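Local coordinates for starch synthase I (Hordeum vulgare, PDB 4HLN), which is a plant starch synthase of the GT-B type, a glycosyltransferase built from two Rossmann-like domains that face each other, here with alpha-D-glucopyranose bound, at residues V359-S362 and Q363-W367; H411-V415 and D416-G420; D456-K459 and M460-D464; P463-R467 and E468-F472; L574-E577 and K578-A582. All blocks are in the same frame, centred on the assembly; numbering follows the deposited sequence.

Interaction 1 of 5, residues V359-S362 and Q363-W367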
loop_
_atom_site.group_PDB
_atom_site.type_symbol
_atom_site.label_atom_id
_atom_site.label_comp_id
_atom_site.label_asym_id
_atom_site.label_seq_id
_atom_site.Cartn_x
_atom_site.Cartn_y
_atom_site.Cartn_z
ATOM N N VAL A 359 -2.009 -9.892 -3.921
ATOM C CA VAL A 359 -1.466 -8.572 -4.194
ATOM C C VAL A 359 -0.561 -8.176 -3.036
ATOM O O VAL A 359 -0.990 -8.101 -1.886
ATOM C CB VAL A 359 -2.592 -7.537 -4.349
ATOM C CG1 VAL A 359 -2.017 -6.142 -4.493
ATOM C CG2 VAL A 359 -3.474 -7.893 -5.545
ATOM N N THR A 360 0.701 -7.916 -3.330
ATOM C CA THR A 360 1.667 -7.803 -2.252
ATOM C C THR A 360 2.637 -6.646 -2.414
ATOM O O THR A 360 3.094 -6.357 -3.514
ATOM C CB THR A 360 2.447 -9.115 -2.107
ATOM O OG1 THR A 360 3.636 -8.887 -1.347
ATOM C CG2 THR A 360 2.820 -9.651 -3.475
ATOM N N VAL A 361 2.938 -5.984 -1.303
ATOM C CA VAL A 361 3.941 -4.922 -1.280
ATOM C C VAL A 361 5.302 -5.379 -1.834
ATOM O O VAL A 361 6.041 -4.598 -2.435
ATOM C CB VAL A 361 4.156 -4.437 0.157
ATOM C CG1 VAL A 361 4.461 -5.629 1.056
ATOM C CG2 VAL A 361 5.264 -3.388 0.214
ATOM N N SER A 362 5.608 -6.656 -1.641
ATOM C CA SER A 362 6.924 -7.195 -1.924
ATOM C C SER A 362 7.180 -7.343 -3.418
ATOM O O SER A 362 8.314 -7.602 -3.832
ATOM C CB SER A 362 7.092 -8.547 -1.221
ATOM O OG SER A 362 6.282 -9.544 -1.826
ATOM N N GLN A 363 6.130 -7.180 -4.219
ATOM C CA GLN A 363 6.250 -7.294 -5.668
ATOM C C GLN A 363 7.284 -6.375 -6.332
ATOM O O GLN A 363 8.064 -6.823 -7.177
ATOM C CB GLN A 363 4.901 -7.112 -6.331
ATOM C CG GLN A 363 4.358 -8.412 -6.864
ATOM C CD GLN A 363 5.316 -9.069 -7.831
ATOM O OE1 GLN A 363 5.631 -8.512 -8.879
ATOM N NE2 GLN A 363 5.796 -10.252 -7.478
ATOM N N GLY A 364 7.295 -5.100 -5.971
ATOM C CA GLY A 364 8.300 -4.206 -6.519
ATOM C C GLY A 364 9.635 -4.164 -5.789
ATOM O O GLY A 364 10.316 -3.139 -5.808
ATOM N N TYR A 365 10.021 -5.264 -5.150
ATOM C CA TYR A 365 11.299 -5.321 -4.422
ATOM C C TYR A 365 12.092 -6.598 -4.665
ATOM O O TYR A 365 11.579 -7.572 -5.201
ATOM C CB TYR A 365 11.097 -5.140 -2.916
ATOM C CG TYR A 365 10.570 -3.790 -2.546
ATOM C CD1 TYR A 365 11.437 -2.724 -2.341
ATOM C CD2 TYR A 365 9.202 -3.564 -2.428
ATOM C CE1 TYR A 365 10.963 -1.464 -2.007
ATOM C CE2 TYR A 365 8.710 -2.314 -2.091
ATOM C CZ TYR A 365 9.595 -1.266 -1.883
ATOM O OH TYR A 365 9.125 -0.019 -1.546
ATOM N N SER A 366 13.345 -6.586 -4.237
ATOM C CA SER A 366 14.255 -7.699 -4.486
ATOM C C SER A 366 14.002 -8.850 -3.531
ATOM O O SER A 366 13.404 -8.668 -2.472
ATOM C CB SER A 366 15.693 -7.228 -4.302
ATOM O OG SER A 366 15.886 -6.787 -2.964
ATOM N N TRP A 367 14.490 -10.028 -3.899
ATOM C CA TRP A 367 14.437 -11.189 -3.016
ATOM C C TRP A 367 14.978 -10.839 -1.623
ATOM O O TRP A 367 14.377 -11.156 -0.591
ATOM C CB TRP A 367 15.247 -12.348 -3.609
ATOM C CG TRP A 367 15.263 -13.570 -2.726
ATOM C CD1 TRP A 367 16.094 -13.809 -1.653
ATOM C CD2 TRP A 367 14.400 -14.713 -2.824
ATOM N NE1 TRP A 367 15.799 -15.033 -1.088
ATOM C CE2 TRP A 367 14.765 -15.606 -1.787
ATOM C CE3 TRP A 367 13.356 -15.069 -3.687
ATOM C CZ2 TRP A 367 14.125 -16.832 -1.595
ATOM C CZ3 TRP A 367 12.720 -16.288 -3.496
ATOM C CH2 TRP A 367 13.107 -17.155 -2.458
#
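Gln363 N donates to Thr360 O at 3.2 Å, closing a turn just beyond the end of strand 357-360. The bond is nearly straight at the hydrogen (164°), yet the donor approaches from above the carbonyl plane because the chain curls back within three residues. The pattern recurs two residues on, where Tyr365 N reaches Ser362 O, also at 3.2 Å and from above the plane, but with a more bent N-H (144°). Next to the first bond, Ser362 OG sits between its own N and carbonyl carbon (chi1 70°), which brings it to 2.8 Å from Thr360 OG1; the two hydroxyls share one hydrogen bond, either able to donate. Strand 357-360 belongs to the large mixed sheet of a Rossmann-like domain, and these consecutive turns link its carboxyl end to helix 367-374. Thr360 also has a backbone bond to Asn390 in the adjacent strand. The methyl CG2 of Thr360 lies 3.9 Å from Gln363 CG, the two side chains crossing at about a right angle. The Tyr365 ring presents its edge to Val361 O, which lies in the ring plane 3.3 Å from CD2. The phenol oxygen finds its partner elsewhere, at Glu525 N, while His544 meets the ring edge-to-face. Ser366 OG, at the N-cap, bonds Val369 N.

Interaction 2 of 5, residues H411-V415 and D416-G420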
loop_
_atom_site.group_PDB
_atom_site.type_symbol
_atom_site.label_atom_id
_atom_site.label_comp_id
_atom_site.label_asym_id
_atom_site.label_seq_id
_atom_site.Cartn_x
_atom_site.Cartn_y
_atom_site.Cartn_z
ATOM N N HIS A 411 2.837 29.257 -10.818
ATOM C CA HIS A 411 2.569 29.160 -12.256
ATOM C C HIS A 411 2.040 27.795 -12.640
ATOM O O HIS A 411 2.322 26.800 -11.978
ATOM C CB HIS A 411 3.819 29.457 -13.066
ATOM C CG HIS A 411 4.366 30.822 -12.828
ATOM N ND1 HIS A 411 3.778 31.957 -13.344
ATOM C CD2 HIS A 411 5.440 31.240 -12.118
ATOM C CE1 HIS A 411 4.469 33.014 -12.965
ATOM N NE2 HIS A 411 5.484 32.608 -12.224
ATOM N N HIS A 412 1.272 27.744 -13.716
ATOM C CA HIS A 412 0.680 26.480 -14.122
ATOM C C HIS A 412 1.285 25.986 -15.420
ATOM O O HIS A 412 1.789 26.765 -16.234
ATOM C CB HIS A 412 -0.836 26.601 -14.217
ATOM C CG HIS A 412 -1.498 26.901 -12.906
ATOM N ND1 HIS A 412 -2.596 27.729 -12.797
ATOM C CD2 HIS A 412 -1.221 26.476 -11.651
ATOM C CE1 HIS A 412 -2.962 27.804 -11.529
ATOM N NE2 HIS A 412 -2.142 27.058 -10.813
ATOM N N TYR A 413 1.257 24.676 -15.595
ATOM C CA TYR A 413 1.813 24.069 -16.788
ATOM C C TYR A 413 1.137 22.733 -17.097
ATOM O O TYR A 413 0.377 22.199 -16.286
ATOM C CB TYR A 413 3.332 23.903 -16.650
ATOM C CG TYR A 413 3.792 22.960 -15.549
ATOM C CD1 TYR A 413 3.963 21.604 -15.790
ATOM C CD2 TYR A 413 4.090 23.433 -14.282
ATOM C CE1 TYR A 413 4.401 20.747 -14.795
ATOM C CE2 TYR A 413 4.535 22.590 -13.283
ATOM C CZ TYR A 413 4.687 21.248 -13.538
ATOM O OH TYR A 413 5.121 20.412 -12.525
ATOM N N SER A 414 1.420 22.197 -18.277
ATOM C CA SER A 414 0.807 20.953 -18.703
ATOM C C SER A 414 1.809 20.186 -19.544
ATOM O O SER A 414 2.920 20.665 -19.780
ATOM C CB SER A 414 -0.456 21.235 -19.519
ATOM O OG SER A 414 -0.135 21.931 -20.714
ATOM N N VAL A 415 1.419 18.996 -19.992
ATOM C CA VAL A 415 2.297 18.195 -20.824
ATOM C C VAL A 415 2.567 18.923 -22.147
ATOM O O VAL A 415 3.601 18.727 -22.785
ATOM C CB VAL A 415 1.707 16.792 -21.061
ATOM C CG1 VAL A 415 1.112 16.686 -22.457
ATOM C CG2 VAL A 415 2.773 15.731 -20.854
ATOM N N ASP A 416 1.640 19.789 -22.538
ATOM C CA ASP A 416 1.746 20.497 -23.810
ATOM C C ASP A 416 2.569 21.771 -23.675
ATOM O O ASP A 416 3.143 22.253 -24.646
ATOM C CB ASP A 416 0.353 20.828 -24.345
ATOM C CG ASP A 416 -0.577 19.621 -24.335
ATOM O OD1 ASP A 416 -0.483 18.795 -25.271
ATOM O OD2 ASP A 416 -1.397 19.498 -23.392
ATOM N N ASP A 417 2.614 22.317 -22.464
ATOM C CA ASP A 417 3.364 23.537 -22.204
ATOM C C ASP A 417 4.106 23.468 -20.875
ATOM O O ASP A 417 3.526 23.692 -19.807
ATOM C CB ASP A 417 2.440 24.749 -22.215
ATOM C CG ASP A 417 3.194 26.048 -22.016
ATOM O OD1 ASP A 417 2.591 27.005 -21.482
ATOM O OD2 ASP A 417 4.392 26.107 -22.388
ATOM N N LEU A 418 5.397 23.172 -20.947
ATOM C CA LEU A 418 6.194 22.984 -19.745
ATOM C C LEU A 418 6.885 24.261 -19.242
ATOM O O LEU A 418 7.614 24.232 -18.245
ATOM C CB LEU A 418 7.224 21.888 -19.990
ATOM C CG LEU A 418 6.637 20.502 -20.258
ATOM C CD1 LEU A 418 7.748 19.492 -20.440
ATOM C CD2 LEU A 418 5.711 20.073 -19.128
ATOM N N SER A 419 6.649 25.379 -19.922
ATOM C CA SER A 419 7.367 26.609 -19.614
ATOM C C SER A 419 7.091 27.035 -18.174
ATOM O O SER A 419 7.932 27.665 -17.526
ATOM C CB SER A 419 6.986 27.722 -20.601
ATOM O OG SER A 419 5.654 28.179 -20.399
ATOM N N GLY A 420 5.912 26.670 -17.680
ATOM C CA GLY A 420 5.488 27.056 -16.352
ATOM C C GLY A 420 6.310 26.379 -15.274
ATOM O O GLY A 420 6.491 26.915 -14.176
HETATM O O HOH W 1 2.950 26.329 -18.833
#
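Tyr413 and Leu418 meet through one ring carbon and one methyl, CD1 to CD2 at 4.1 Å, with the two side chains crossing at a slant. CG of Tyr413 sits between its own N and carbonyl carbon (chi1 64°), a setting that brings CD2 to 3.8 Å from Gly420 C. Ser414 has the same first torsion, and its OG lies near two backbone N-H groups of the reverse turn, accepting from Asp417 N at 3.3 Å and, weakly, from Asp416 N. With the weak bond from Asp417 N to Ser414 O, this makes an ST motif. The returning bond, Ser414 N to Asp417 O, is shorter at 3.0 Å and close to straight (170°). A water is hydrogen-bonded to His412 O and Asp417 O, 2.9 Å from each, and weakly to Gly420 N. Asp417 CG is anti to its backbone N (chi1 -177°), and OD2 takes the Ser419 hydroxyl at 3.1 Å on its syn side and weakly accepts from Ser419 N, capping helix 419-432. His411 lies against Lys423 and Cys424 of that helix. Helix 594-606 covers Tyr413, Val415 and Leu418 through Met605 and Met601.

Interaction 3 of 5, residues D456-K459 and M460-D464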
loop_
_atom_site.group_PDB
_atom_site.type_symbol
_atom_site.label_atom_id
_atom_site.label_comp_id
_atom_site.label_asym_id
_atom_site.label_seq_id
_atom_site.Cartn_x
_atom_site.Cartn_y
_atom_site.Cartn_z
ATOM N N ASP A 456 18.154 7.653 6.890
ATOM C CA ASP A 456 19.577 7.433 7.175
ATOM C C ASP A 456 20.457 7.304 5.933
ATOM O O ASP A 456 21.626 7.670 5.972
ATOM C CB ASP A 456 19.780 6.220 8.087
ATOM C CG ASP A 456 19.200 4.939 7.499
ATOM O OD1 ASP A 456 18.011 4.945 7.095
ATOM O OD2 ASP A 456 19.936 3.924 7.437
ATOM N N LEU A 457 19.909 6.771 4.844
ATOM C CA LEU A 457 20.630 6.720 3.573
ATOM C C LEU A 457 21.021 8.118 3.121
ATOM O O LEU A 457 22.162 8.372 2.743
ATOM C CB LEU A 457 19.763 6.103 2.482
ATOM C CG LEU A 457 19.825 4.594 2.244
ATOM C CD1 LEU A 457 21.219 4.173 1.801
ATOM C CD2 LEU A 457 19.366 3.814 3.476
ATOM N N ILE A 458 20.051 9.020 3.135
ATOM C CA ILE A 458 20.281 10.390 2.717
ATOM C C ILE A 458 21.350 11.037 3.588
ATOM O O ILE A 458 22.245 11.705 3.082
ATOM C CB ILE A 458 18.977 11.189 2.761
ATOM C CG1 ILE A 458 18.083 10.789 1.575
ATOM C CG2 ILE A 458 19.264 12.689 2.785
ATOM C CD1 ILE A 458 16.687 11.420 1.595
ATOM N N LYS A 459 21.265 10.806 4.894
ATOM C CA LYS A 459 22.265 11.283 5.848
ATOM C C LYS A 459 23.694 10.878 5.445
ATOM O O LYS A 459 24.648 11.630 5.649
ATOM C CB LYS A 459 21.928 10.750 7.245
ATOM C CG LYS A 459 22.711 11.365 8.394
ATOM C CD LYS A 459 22.083 10.961 9.730
ATOM C CE LYS A 459 22.634 11.775 10.897
ATOM N NZ LYS A 459 21.745 11.705 12.103
ATOM N N MET A 460 23.834 9.695 4.857
ATOM C CA MET A 460 25.152 9.157 4.520
ATOM C C MET A 460 25.616 9.588 3.134
ATOM O O MET A 460 26.814 9.744 2.895
ATOM C CB MET A 460 25.165 7.623 4.607
ATOM C CG MET A 460 24.582 7.026 5.893
ATOM S SD MET A 460 25.345 7.569 7.443
ATOM C CE MET A 460 24.278 6.788 8.660
ATOM N N ALA A 461 24.674 9.777 2.217
ATOM C CA ALA A 461 25.034 10.111 0.841
ATOM C C ALA A 461 25.258 11.604 0.630
ATOM O O ALA A 461 25.953 12.005 -0.300
ATOM C CB ALA A 461 23.994 9.596 -0.121
ATOM N N ILE A 462 24.672 12.424 1.495
ATOM C CA ILE A 462 24.756 13.876 1.340
ATOM C C ILE A 462 26.176 14.365 1.051
ATOM O O ILE A 462 26.416 15.017 0.037
ATOM C CB ILE A 462 24.178 14.622 2.566
ATOM C CG1 ILE A 462 22.665 14.757 2.436
ATOM C CG2 ILE A 462 24.783 16.007 2.688
ATOM C CD1 ILE A 462 22.240 15.665 1.301
ATOM N N PRO A 463 27.125 14.048 1.941
ATOM C CA PRO A 463 28.480 14.580 1.757
ATOM C C PRO A 463 29.048 14.249 0.377
ATOM O O PRO A 463 29.560 15.121 -0.317
ATOM C CB PRO A 463 29.271 13.872 2.855
ATOM C CG PRO A 463 28.236 13.594 3.918
ATOM C CD PRO A 463 27.018 13.210 3.147
ATOM N N ASP A 464 28.934 12.993 -0.020
ATOM C CA ASP A 464 29.415 12.561 -1.320
ATOM C C ASP A 464 28.626 13.247 -2.437
ATOM O O ASP A 464 29.098 13.379 -3.568
ATOM C CB ASP A 464 29.268 11.043 -1.423
ATOM C CG ASP A 464 30.344 10.410 -2.275
ATOM O OD1 ASP A 464 30.846 11.080 -3.203
ATOM O OD2 ASP A 464 30.686 9.237 -2.012
#
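Met460 folds back along its own helix toward Asp456, one turn earlier. With CG beside the backbone N (chi1 -49°) and a bend at chi2 (-57°), the chain runs beside the Asp456 carbonyl, whose oxygen lies 4.0 Å from SD and 3.9 Å from CE. Lys459 does the reverse: CG is anti to the backbone nitrogen and the chain is extended beyond it, which carries the ammonium end well away from the turn. Between Ile458 and Ile462 the contact is made by branches, CG2 of the first lying 4.0 Å from CG1 of the second. Ile458 CG2 is anti to its own N, which places it on the side where it meets Ile462 CG1, and the two side chains cross obliquely. The backbone keeps the i to i+4 bonds Ala461 N to Leu457 O, 2.9 Å, and Ile462 N to Ile458 O, 3.0 Å, both donors nearly along the C=O axis; Met460 N makes only weak bonds, to Asp456 O and Leu457 O, and Ala461 N adds a weak one to Ile458 O. Pro463 breaks the series and kinks the helix, having no N-H to offer. Helix 455-466 is the crossover between parallel strands 442-446 and 471-476. Helix 576-592 meets Leu457 and Met460 through Val576, whereas Lys459 and Ile462 face helix 480-492, notably Trp485, and Asp456 pairs with Arg523.

Interaction 4 of 5, residues P463-R467 and E468-F472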
loop_
_atom_site.group_PDB
_atom_site.type_symbol
_atom_site.label_atom_id
_atom_site.label_comp_id
_atom_site.label_asym_id
_atom_site.label_seq_id
_atom_site.Cartn_x
_atom_site.Cartn_y
_atom_site.Cartn_z
ATOM N N PRO A 463 27.125 14.048 1.941
ATOM C CA PRO A 463 28.480 14.580 1.757
ATOM C C PRO A 463 29.048 14.249 0.377
ATOM O O PRO A 463 29.560 15.121 -0.317
ATOM C CB PRO A 463 29.271 13.872 2.855
ATOM C CG PRO A 463 28.236 13.594 3.918
ATOM C CD PRO A 463 27.018 13.210 3.147
ATOM N N ASP A 464 28.934 12.993 -0.020
ATOM C CA ASP A 464 29.415 12.561 -1.320
ATOM C C ASP A 464 28.626 13.247 -2.437
ATOM O O ASP A 464 29.098 13.379 -3.568
ATOM C CB ASP A 464 29.268 11.043 -1.423
ATOM C CG ASP A 464 30.344 10.410 -2.275
ATOM O OD1 ASP A 464 30.846 11.080 -3.203
ATOM O OD2 ASP A 464 30.686 9.237 -2.012
ATOM N N LEU A 465 27.422 13.694 -2.101
ATOM C CA LEU A 465 26.488 14.237 -3.084
ATOM C C LEU A 465 26.727 15.717 -3.361
ATOM O O LEU A 465 26.554 16.177 -4.493
ATOM C CB LEU A 465 25.048 14.003 -2.612
ATOM C CG LEU A 465 23.855 14.239 -3.553
ATOM C CD1 LEU A 465 23.345 15.663 -3.465
ATOM C CD2 LEU A 465 24.179 13.862 -4.997
ATOM N N MET A 466 27.123 16.454 -2.326
ATOM C CA MET A 466 27.456 17.872 -2.461
ATOM C C MET A 466 28.792 18.105 -3.177
ATOM O O MET A 466 29.134 19.235 -3.507
ATOM C CB MET A 466 27.467 18.552 -1.094
ATOM C CG MET A 466 26.203 18.320 -0.265
ATOM S SD MET A 466 24.766 19.346 -0.685
ATOM C CE MET A 466 24.237 18.633 -2.233
ATOM N N ARG A 467 29.547 17.037 -3.411
ATOM C CA ARG A 467 30.726 17.114 -4.270
ATOM C C ARG A 467 30.337 17.557 -5.686
ATOM O O ARG A 467 31.186 17.965 -6.479
ATOM C CB ARG A 467 31.426 15.757 -4.339
ATOM C CG ARG A 467 32.234 15.383 -3.107
ATOM C CD ARG A 467 32.811 13.979 -3.251
ATOM N NE ARG A 467 33.921 13.742 -2.334
ATOM C CZ ARG A 467 34.049 12.664 -1.563
ATOM N NH1 ARG A 467 35.101 12.540 -0.761
ATOM N NH2 ARG A 467 33.128 11.709 -1.591
ATOM N N GLU A 468 29.050 17.470 -6.003
ATOM C CA GLU A 468 28.579 17.773 -7.346
ATOM C C GLU A 468 27.853 19.109 -7.360
ATOM O O GLU A 468 27.494 19.640 -6.305
ATOM C CB GLU A 468 27.639 16.674 -7.833
ATOM C CG GLU A 468 28.043 15.269 -7.400
ATOM C CD GLU A 468 28.483 14.396 -8.566
ATOM O OE1 GLU A 468 29.020 13.293 -8.319
ATOM O OE2 GLU A 468 28.288 14.808 -9.729
ATOM N N ASP A 469 27.636 19.655 -8.552
ATOM C CA ASP A 469 26.886 20.899 -8.664
ATOM C C ASP A 469 25.400 20.595 -8.726
ATOM O O ASP A 469 24.849 20.361 -9.804
ATOM C CB ASP A 469 27.304 21.706 -9.891
ATOM C CG ASP A 469 26.622 23.067 -9.945
ATOM O OD1 ASP A 469 26.104 23.508 -8.891
ATOM O OD2 ASP A 469 26.606 23.693 -11.032
ATOM N N VAL A 470 24.767 20.587 -7.557
ATOM C CA VAL A 470 23.344 20.318 -7.443
ATOM C C VAL A 470 22.783 21.068 -6.254
ATOM O O VAL A 470 23.521 21.486 -5.352
ATOM C CB VAL A 470 23.041 18.816 -7.221
ATOM C CG1 VAL A 470 23.593 17.985 -8.351
ATOM C CG2 VAL A 470 23.600 18.347 -5.885
ATOM N N GLN A 471 21.467 21.233 -6.258
ATOM C CA GLN A 471 20.766 21.742 -5.093
ATOM C C GLN A 471 19.837 20.643 -4.563
ATOM O O GLN A 471 19.339 19.807 -5.314
ATOM C CB GLN A 471 19.993 23.010 -5.442
ATOM C CG GLN A 471 20.744 23.930 -6.388
ATOM C CD GLN A 471 20.004 25.218 -6.641
ATOM O OE1 GLN A 471 18.776 25.227 -6.783
ATOM N NE2 GLN A 471 20.740 26.325 -6.681
ATOM N N PHE A 472 19.623 20.637 -3.258
ATOM C CA PHE A 472 18.867 19.574 -2.636
ATOM C C PHE A 472 18.022 20.133 -1.511
ATOM O O PHE A 472 18.535 20.671 -0.539
ATOM C CB PHE A 472 19.804 18.502 -2.086
ATOM C CG PHE A 472 19.088 17.390 -1.405
ATOM C CD1 PHE A 472 18.786 16.223 -2.085
ATOM C CD2 PHE A 472 18.683 17.515 -0.089
ATOM C CE1 PHE A 472 18.104 15.189 -1.457
ATOM C CE2 PHE A 472 18.000 16.483 0.542
ATOM C CZ PHE A 472 17.713 15.322 -0.146
#
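Leu465 and Met466 reach the same methyl of Val470 by different torsions. In Leu465, CG stands anti to the nitrogen (chi1 -169°) and CD1 then lies 3.6 Å from Val470 CG2; in Met466 the chain bends at both chi2 and chi3, curling CE round to 3.7 Å from that same CG2. The site is the turn from helix to second strand in the beta-alpha-beta unit formed by strand 442-446, helix 455-466 and strand 471-476, part of a parallel sheet of Rossmann type. Each of the two helix side chains crosses Val470 at about a right angle, and CB of Val470 points toward them, so the chain entering the strand packs against the end of the helix through apolar side chains. Met466 CE also lies 4.4 Å from Phe472 CB. One backbone bond pins the corner: Glu468 N donates to Leu465 O at 3.2 Å, from above the carbonyl plane. Glu468 itself bends at chi2, and its methylene CG comes 3.4 Å from Leu465 O, while its carboxylate forms a salt bridge with Arg584. Lys496 is hydrogen-bonded to Met466 O and Glu468 O. Arg467 reaches back with an extended chain to form a salt bridge with Asp464: NH2 meets OD1 at 2.9 Å, in the guanidinium plane but from above the carboxylate plane.

Interaction 5 of 5, residues L574-E577 and K578-A582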
loop_
_atom_site.group_PDB
_atom_site.type_symbol
_atom_site.label_atom_id
_atom_site.label_comp_id
_atom_site.label_asym_id
_atom_site.label_seq_id
_atom_site.Cartn_x
_atom_site.Cartn_y
_atom_site.Cartn_z
ATOM N N LEU A 574 19.030 -1.212 -1.647
ATOM C CA LEU A 574 19.015 0.054 -0.939
ATOM C C LEU A 574 20.362 0.353 -0.287
ATOM O O LEU A 574 20.571 0.063 0.887
ATOM C CB LEU A 574 17.893 0.052 0.105
ATOM C CG LEU A 574 17.590 1.380 0.796
ATOM C CD1 LEU A 574 17.473 2.524 -0.207
ATOM C CD2 LEU A 574 16.330 1.256 1.621
ATOM N N THR A 575 21.272 0.949 -1.049
ATOM C CA THR A 575 22.598 1.283 -0.527
ATOM C C THR A 575 23.053 2.662 -0.972
ATOM O O THR A 575 22.773 3.099 -2.088
ATOM C CB THR A 575 23.651 0.285 -1.021
ATOM O OG1 THR A 575 23.983 0.581 -2.389
ATOM C CG2 THR A 575 23.114 -1.142 -0.917
ATOM N N VAL A 576 23.791 3.333 -0.102
ATOM C CA VAL A 576 24.354 4.635 -0.432
ATOM C C VAL A 576 25.050 4.655 -1.796
ATOM O O VAL A 576 25.045 5.670 -2.488
ATOM C CB VAL A 576 25.345 5.077 0.644
ATOM C CG1 VAL A 576 26.065 6.339 0.215
ATOM C CG2 VAL A 576 24.628 5.272 1.968
ATOM N N GLU A 577 25.649 3.537 -2.183
ATOM C CA GLU A 577 26.380 3.465 -3.445
ATOM C C GLU A 577 25.392 3.419 -4.603
ATOM O O GLU A 577 25.471 4.216 -5.553
ATOM C CB GLU A 577 27.282 2.225 -3.489
ATOM C CG GLU A 577 28.266 2.097 -2.324
ATOM C CD GLU A 577 27.585 2.075 -0.952
ATOM O OE1 GLU A 577 27.051 1.012 -0.542
ATOM O OE2 GLU A 577 27.588 3.132 -0.283
ATOM N N LYS A 578 24.459 2.477 -4.516
ATOM C CA LYS A 578 23.483 2.300 -5.577
ATOM C C LYS A 578 22.617 3.548 -5.731
ATOM O O LYS A 578 22.224 3.919 -6.846
ATOM C CB LYS A 578 22.625 1.066 -5.327
ATOM C CG LYS A 578 22.713 0.033 -6.439
ATOM C CD LYS A 578 22.480 0.646 -7.834
ATOM C CE LYS A 578 22.460 -0.442 -8.921
ATOM N NZ LYS A 578 23.268 -1.657 -8.535
ATOM N N MET A 579 22.331 4.202 -4.612
ATOM C CA MET A 579 21.532 5.413 -4.658
ATOM C C MET A 579 22.282 6.507 -5.415
ATOM O O MET A 579 21.764 7.082 -6.378
ATOM C CB MET A 579 21.149 5.879 -3.248
ATOM C CG MET A 579 20.194 7.075 -3.239
ATOM S SD MET A 579 19.469 7.476 -1.630
ATOM C CE MET A 579 20.834 8.242 -0.768
ATOM N N LEU A 580 23.508 6.782 -4.984
ATOM C CA LEU A 580 24.309 7.820 -5.614
ATOM C C LEU A 580 24.517 7.504 -7.075
ATOM O O LEU A 580 24.491 8.403 -7.926
ATOM C CB LEU A 580 25.648 7.973 -4.912
ATOM C CG LEU A 580 25.465 8.526 -3.506
ATOM C CD1 LEU A 580 26.716 8.291 -2.672
ATOM C CD2 LEU A 580 25.080 10.008 -3.545
ATOM N N TRP A 581 24.713 6.227 -7.372
ATOM C CA TRP A 581 24.890 5.844 -8.759
ATOM C C TRP A 581 23.679 6.304 -9.576
ATOM O O TRP A 581 23.819 7.005 -10.584
ATOM C CB TRP A 581 25.133 4.343 -8.899
ATOM C CG TRP A 581 25.234 3.932 -10.325
ATOM C CD1 TRP A 581 26.339 3.998 -11.121
ATOM C CD2 TRP A 581 24.178 3.416 -11.145
ATOM N NE1 TRP A 581 26.041 3.542 -12.385
ATOM C CE2 TRP A 581 24.722 3.177 -12.424
ATOM C CE3 TRP A 581 22.827 3.123 -10.918
ATOM C CZ2 TRP A 581 23.961 2.663 -13.473
ATOM C CZ3 TRP A 581 22.075 2.612 -11.961
ATOM C CH2 TRP A 581 22.644 2.388 -13.222
ATOM N N ALA A 582 22.488 5.936 -9.116
ATOM C CA ALA A 582 21.252 6.325 -9.797
ATOM C C ALA A 582 21.057 7.845 -9.875
ATOM O O ALA A 582 20.663 8.375 -10.911
ATOM C CB ALA A 582 20.072 5.689 -9.136
#
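Lys578 meets Thr575, and Val576 meets Leu580, where helix 576-592 begins; Lys578, Glu577 and Val576 have the most surface buried in the contact. Lys578 is held first by its backbone: its N donates to Thr575 OG1 at 2.9 Å in a nearly straight bond (166°), the side-chain cap of a classic N-cap threonine. Thr575 can do this because its hydroxyl is set between its own N and carbonyl carbon (chi1 77°), over the opening turn. The Lys578 side chain, bent at chi2 and chi4, crosses the threonine at a slant, with CB 3.3 Å from OG1, and its ammonium turns back to a weak bond with Ser572 O. Glu577 contributes mainly its carbonyl, which accepts from Trp581 N at 2.8 Å, the donor tilted only 18° from the carbonyl plane. Val576 takes the apolar share. It lies alongside Leu580, both pointing the same way, with CG1 3.5 Å from CD1. Met579 N bonds Thr575 O at 2.8 Å. Further along, the Trp581 side chain comes within about 4 Å of a bound alpha-D-glucopyranose (nearest atoms), and Trp581 O is bonded by Thr585 of the glycan pocket. The first turn thus has a hydroxyl supplying an acceptor that the helix lacks, and the acidic Glu577 near this amino end would probably be favourable toward the helix dipole.

In the fold
The contacts follow one another along the chain, except that interaction 4 begins on the residues where interaction 3 ends, and they divide between the two domains. Interaction 1 lies at the end of a strand in the nine-stranded sheet of the first domain, and its Tyr365 reaches across to the loop after strand 517-520 of the second. Interaction 2 leads into helix 419-432; its centre is about 35 Å from that of interaction 1. Interactions 3 and 5 lie on two packed helices, 455-466 and 576-592, and interaction 4 joins the first of these to strand 471-476 of the six-stranded parallel sheet. Centres of 3 and 4, and of 3 and 5, are about 10 Å apart, so these local contacts cluster in one part of a Rossmann-like domain.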